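Pectate lyase (Cellvibrio cellulosa, PDB 1GXM) cleaves polygalacturonic acid (pectate) by anti-beta-elimination through this catalytic module of a family 10 polysaccharide lyase. Local coordinates at residues 80-83 / 84-88. Numbering follows the deposited sequence. Where two conformers were deposited one is given.
Sequences MVFL and AEVYK
Met80 to Lys88 form one unbroken run of helix 77-90, in which the N-H groups of Ala84, Glu85, Val86 and Tyr87 bond to the carbonyls of Met80, Val81, Phe82 and Leu83, the i to i+4 ladder of an alpha-helix. The bond from Val86 N to Phe82 O is 2.9 Å long, whereas the one from Ala84 N to Met80 O is more bent, with an N-H...O angle of 145°. The same pair, Phe82 and Val86, also makes the side-chain contact. With chi1 of Val86 at 171°, its CG1 lies opposite the backbone N, while CG2 stands beside that N and opposite the carbonyl carbon, which turns this methyl back over one face of the Phe82 ring. Val86 CG2 sits 4.1 Å from the centroid of the Phe82 ring, shifted toward the rim. CZ and CE1 of Phe82 are each 4.0 Å from Val86 CG2. This is a CH-pi contact one helical turn apart. Trp32 meets Phe82 edge-to-face, while Val40 and Ala37 of helix 37-42 touch Phe82 and Val86 respectively. Val86 also touches Tyr95 of helix 93-109. The polar ends of Glu85, Tyr87 and Lys88 find their partners elsewhere in the chain: Glu85 forms a salt bridge with Arg29, Lys88 another with Asp155, and the Tyr87 hydroxyl hydrogen-bonds to Asp157. Within this turn, then, backbone hydrogen bonds satisfy the four carbonyls and a CH-pi contact joins Phe82 and Val86, while the charged ends of Glu85 and Lys88 and the hydroxyl of Tyr87 link the helix to neighbouring parts of the lyase module.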
loop_
_atom_site.group_PDB
_atom_site.type_symbol
_atom_site.label_atom_id
_atom_site.label_comp_id
_atom_site.label_asym_id
_atom_site.label_seq_id
_atom_site.Cartn_x
_atom_site.Cartn_y
_atom_site.Cartn_z
ATOM N N MET A 80 6.150 -0.583 -13.524
ATOM C CA MET A 80 7.158 -1.639 -13.638
ATOM C C MET A 80 6.508 -3.001 -13.857
ATOM O O MET A 80 7.063 -3.833 -14.582
ATOM C CB MET A 80 8.153 -1.633 -12.487
ATOM C CG MET A 80 7.745 -2.448 -11.325
ATOM S SD MET A 80 8.533 -1.852 -9.907
ATOM C CE MET A 80 9.962 -2.912 -9.823
ATOM N N VAL A 81 5.342 -3.232 -13.257
ATOM C CA VAL A 81 4.660 -4.502 -13.425
ATOM C C VAL A 81 4.168 -4.572 -14.868
ATOM O O VAL A 81 4.329 -5.576 -15.560
ATOM C CB VAL A 81 3.502 -4.653 -12.425
ATOM C CG1 VAL A 81 2.627 -5.846 -12.774
ATOM C CG2 VAL A 81 4.052 -4.796 -11.009
ATOM N N PHE A 82 3.557 -3.486 -15.320
ATOM C CA PHE A 82 3.101 -3.359 -16.688
ATOM C C PHE A 82 4.210 -3.604 -17.693
ATOM O O PHE A 82 4.063 -4.418 -18.612
ATOM C CB PHE A 82 2.486 -1.974 -16.850
ATOM C CG PHE A 82 2.194 -1.607 -18.263
ATOM C CD1 PHE A 82 1.213 -2.273 -18.983
ATOM C CD2 PHE A 82 2.903 -0.591 -18.870
ATOM C CE1 PHE A 82 0.954 -1.910 -20.300
ATOM C CE2 PHE A 82 2.651 -0.223 -20.155
ATOM C CZ PHE A 82 1.672 -0.871 -20.874
ATOM N N LEU A 83 5.349 -2.962 -17.519
ATOM C CA LEU A 83 6.413 -3.116 -18.508
ATOM C C LEU A 83 7.052 -4.493 -18.409
ATOM O O LEU A 83 7.569 -5.007 -19.389
ATOM C CB LEU A 83 7.463 -2.019 -18.373
ATOM C CG LEU A 83 7.002 -0.615 -18.747
ATOM C CD1 LEU A 83 8.143 0.333 -18.651
ATOM C CD2 LEU A 83 6.387 -0.593 -20.120
ATOM N N ALA A 84 7.002 -5.122 -17.244
ATOM C CA ALA A 84 7.503 -6.485 -17.126
ATOM C C ALA A 84 6.644 -7.412 -17.954
ATOM O O ALA A 84 7.147 -8.343 -18.594
ATOM C CB ALA A 84 7.543 -6.931 -15.669
ATOM N N GLU A 85 5.339 -7.175 -17.917
ATOM C CA GLU A 85 4.389 -7.954 -18.700
ATOM C C GLU A 85 4.624 -7.700 -20.184
ATOM O O GLU A 85 4.631 -8.614 -20.971
ATOM C CB GLU A 85 2.955 -7.616 -18.313
ATOM C CG GLU A 85 1.900 -8.332 -19.138
ATOM C CD GLU A 85 1.824 -9.827 -18.886
ATOM O OE1 GLU A 85 2.325 -10.305 -17.861
ATOM O OE2 GLU A 85 1.232 -10.556 -19.728
ATOM N N VAL A 86 4.840 -6.452 -20.562
ATOM C CA VAL A 86 5.146 -6.133 -21.952
ATOM C C VAL A 86 6.409 -6.838 -22.397
ATOM O O VAL A 86 6.452 -7.368 -23.510
ATOM C CB VAL A 86 5.275 -4.607 -22.159
ATOM C CG1 VAL A 86 5.810 -4.296 -23.550
ATOM C CG2 VAL A 86 3.955 -3.934 -21.948
ATOM N N TYR A 87 7.435 -6.860 -21.558
ATOM C CA TYR A 87 8.649 -7.589 -21.864
ATOM C C TYR A 87 8.375 -9.081 -22.038
ATOM O O TYR A 87 8.872 -9.720 -22.979
ATOM C CB TYR A 87 9.726 -7.365 -20.808
ATOM C CG TYR A 87 10.959 -8.165 -21.117
ATOM C CD1 TYR A 87 11.616 -7.996 -22.333
ATOM C CD2 TYR A 87 11.449 -9.104 -20.229
ATOM C CE1 TYR A 87 12.739 -8.759 -22.652
ATOM C CE2 TYR A 87 12.581 -9.851 -20.527
ATOM C CZ TYR A 87 13.216 -9.680 -21.752
ATOM O OH TYR A 87 14.341 -10.422 -22.046
ATOM N N LYS A 88 7.574 -9.633 -21.140
ATOM C CA LYS A 88 7.219 -11.041 -21.177
ATOM C C LYS A 88 6.478 -11.353 -22.466
ATOM O O LYS A 88 6.743 -12.384 -23.095
ATOM C CB LYS A 88 6.373 -11.411 -19.956
ATOM C CG LYS A 88 5.933 -12.877 -19.873
ATOM C CD LYS A 88 5.095 -13.087 -18.620
ATOM C CE LYS A 88 4.464 -14.479 -18.539
ATOM N NZ LYS A 88 5.470 -15.546 -18.378
#